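Side-chain contact in core protein VP7 (Bluetongue virus, PDB 1BVP), which forms homotrimers that coat a VP3 scaffold to build the virus core and probably binds a host cell surface receptor: residues M61-L66 / P82-H87. Sequence-based numbering, arbitrary orientation.
Sequences MFFMCL and PDYTQH
Y84 packs its phenol ring against helix 55-73, with L66 under one face and F63 beside its CB and CD1; the two helix residues sit one turn apart. L66 meets the ring squarely: its CD2 methyl lies over the centre of that face, 3.7 Å from the centroid of the Y84 ring and 13° off the normal, a clear CH-pi contact. CG of L66 comes in farther out, at the hydroxyl end, 3.8 Å from Y84 CZ. With F63 the fit is different. The two aromatic side chains run past each other in opposite senses, their planes inclined at 42°, so they neither stack nor meet edge-to-face; F63 CD1 and Y84 CD1 are the nearest atoms, at 3.6 Å. Y84 CB in turn rests over a face of the F63 ring, displaced toward its rim. Y84 has CG anti to its own N (chi1 162°), which carries the ring up the helix from F63 to L66. The backbone N of Q86 lies above the opposite face of the phenol ring from L66 CD2, but offset toward the rim.

No hydrogen bond joins the two segments directly, yet the phenol has a polar tie: Y84 OH bonds to D67 OD1, on the residue following L66. The same carboxylate oxygen also accepts a hydrogen bond from H87 N. The apolar ring thus packs on L66 and F63 while D67 OD1 pairs with the Y84 hydroxyl and H87 N, fixing the loop to helix 55-73.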
loop_
_atom_site.group_PDB
_atom_site.type_symbol
_atom_site.label_atom_id
_atom_site.label_comp_id
_atom_site.label_asym_id
_atom_site.label_seq_id
_atom_site.Cartn_x
_atom_site.Cartn_y
_atom_site.Cartn_z
ATOM N N MET A 61 -12.414 9.624 31.408
ATOM C CA MET A 61 -12.199 8.339 30.741
ATOM C C MET A 61 -11.057 8.463 29.742
ATOM O O MET A 61 -10.216 7.559 29.628
ATOM C CB MET A 61 -13.444 7.862 30.009
ATOM C CG MET A 61 -13.217 6.499 29.376
ATOM S SD MET A 61 -14.679 5.805 28.612
ATOM C CE MET A 61 -15.103 4.721 29.925
ATOM N N PHE A 62 -11.034 9.588 29.020
ATOM C CA PHE A 62 -9.975 9.840 28.068
ATOM C C PHE A 62 -8.625 9.869 28.788
ATOM O O PHE A 62 -7.636 9.307 28.292
ATOM C CB PHE A 62 -10.174 11.143 27.312
ATOM C CG PHE A 62 -9.078 11.401 26.327
ATOM C CD1 PHE A 62 -9.004 10.653 25.153
ATOM C CD2 PHE A 62 -8.049 12.288 26.628
ATOM C CE1 PHE A 62 -7.913 10.774 24.295
ATOM C CE2 PHE A 62 -6.950 12.420 25.782
ATOM C CZ PHE A 62 -6.876 11.663 24.614
ATOM N N PHE A 63 -8.573 10.499 29.963
ATOM C CA PHE A 63 -7.326 10.543 30.706
ATOM C C PHE A 63 -6.881 9.162 31.111
ATOM O O PHE A 63 -5.686 8.896 31.183
ATOM C CB PHE A 63 -7.441 11.423 31.919
ATOM C CG PHE A 63 -7.650 12.868 31.595
ATOM C CD1 PHE A 63 -7.206 13.403 30.384
ATOM C CD2 PHE A 63 -8.293 13.708 32.505
ATOM C CE1 PHE A 63 -7.400 14.753 30.091
ATOM C CE2 PHE A 63 -8.488 15.056 32.214
ATOM C CZ PHE A 63 -8.046 15.583 31.012
ATOM N N MET A 64 -7.839 8.255 31.308
ATOM C CA MET A 64 -7.504 6.886 31.694
ATOM C C MET A 64 -6.824 6.222 30.503
ATOM O O MET A 64 -5.857 5.490 30.649
ATOM C CB MET A 64 -8.763 6.105 32.080
ATOM C CG MET A 64 -8.455 4.664 32.386
ATOM S SD MET A 64 -9.870 3.631 32.587
ATOM C CE MET A 64 -10.642 3.611 30.929
ATOM N N CYS A 65 -7.347 6.484 29.317
ATOM C CA CYS A 65 -6.780 5.936 28.100
ATOM C C CYS A 65 -5.390 6.519 27.839
ATOM O O CYS A 65 -4.444 5.777 27.506
ATOM C CB CYS A 65 -7.702 6.253 26.970
ATOM S SG CYS A 65 -9.149 5.222 27.017
ATOM N N LEU A 66 -5.257 7.833 28.029
ATOM C CA LEU A 66 -3.972 8.495 27.869
ATOM C C LEU A 66 -2.947 7.859 28.817
ATOM O O LEU A 66 -1.836 7.507 28.409
ATOM C CB LEU A 66 -4.117 9.979 28.151
ATOM C CG LEU A 66 -2.894 10.889 27.959
ATOM C CD1 LEU A 66 -2.182 10.627 26.653
ATOM C CD2 LEU A 66 -3.376 12.331 28.001
ATOM N N PRO A 82 -2.494 21.563 32.801
ATOM C CA PRO A 82 -2.997 21.955 34.128
ATOM C C PRO A 82 -4.229 21.090 34.486
ATOM O O PRO A 82 -4.640 21.023 35.635
ATOM C CB PRO A 82 -3.390 23.426 33.923
ATOM C CG PRO A 82 -3.823 23.491 32.473
ATOM C CD PRO A 82 -2.801 22.581 31.772
ATOM N N ASP A 83 -4.768 20.396 33.484
ATOM C CA ASP A 83 -5.949 19.565 33.627
ATOM C C ASP A 83 -5.652 18.099 33.756
ATOM O O ASP A 83 -6.453 17.352 34.302
ATOM C CB ASP A 83 -6.892 19.783 32.433
ATOM C CG ASP A 83 -7.460 21.192 32.392
ATOM O OD1 ASP A 83 -7.375 21.911 33.422
ATOM O OD2 ASP A 83 -7.985 21.607 31.336
ATOM N N TYR A 84 -4.504 17.677 33.253
ATOM C CA TYR A 84 -4.151 16.269 33.295
ATOM C C TYR A 84 -2.796 16.061 33.904
ATOM O O TYR A 84 -1.829 16.774 33.592
ATOM C CB TYR A 84 -4.176 15.682 31.879
ATOM C CG TYR A 84 -3.425 14.368 31.719
ATOM C CD1 TYR A 84 -4.002 13.154 32.101
ATOM C CD2 TYR A 84 -2.132 14.333 31.202
ATOM C CE1 TYR A 84 -3.320 11.941 31.979
ATOM C CE2 TYR A 84 -1.437 13.108 31.081
ATOM C CZ TYR A 84 -2.043 11.923 31.476
ATOM O OH TYR A 84 -1.353 10.732 31.420
ATOM N N THR A 85 -2.719 15.054 34.757
ATOM C CA THR A 85 -1.460 14.696 35.384
ATOM C C THR A 85 -1.292 13.200 35.208
ATOM O O THR A 85 -2.158 12.426 35.581
ATOM C CB THR A 85 -1.455 15.076 36.856
ATOM O OG1 THR A 85 -1.857 16.452 36.963
ATOM C CG2 THR A 85 -0.052 14.916 37.448
ATOM N N GLN A 86 -0.210 12.792 34.579
ATOM C CA GLN A 86 0.019 11.383 34.347
ATOM C C GLN A 86 0.215 10.606 35.646
ATOM O O GLN A 86 0.981 11.018 36.510
ATOM C CB GLN A 86 1.215 11.215 33.400
ATOM C CG GLN A 86 1.764 9.801 33.249
ATOM C CD GLN A 86 2.885 9.713 32.226
ATOM O OE1 GLN A 86 3.445 10.733 31.818
ATOM N NE2 GLN A 86 3.216 8.504 31.806
ATOM N N HIS A 87 -0.447 9.452 35.739
ATOM C CA HIS A 87 -0.370 8.568 36.896
ATOM C C HIS A 87 0.471 7.400 36.588
ATOM O O HIS A 87 0.010 6.466 35.962
ATOM C CB HIS A 87 -1.750 8.077 37.298
ATOM C CG HIS A 87 -2.661 9.189 37.678
ATOM N ND1 HIS A 87 -2.664 9.736 38.944
ATOM C CD2 HIS A 87 -3.462 9.981 36.920
ATOM C CE1 HIS A 87 -3.410 10.830 38.947
ATOM N NE2 HIS A 87 -3.906 10.999 37.732
#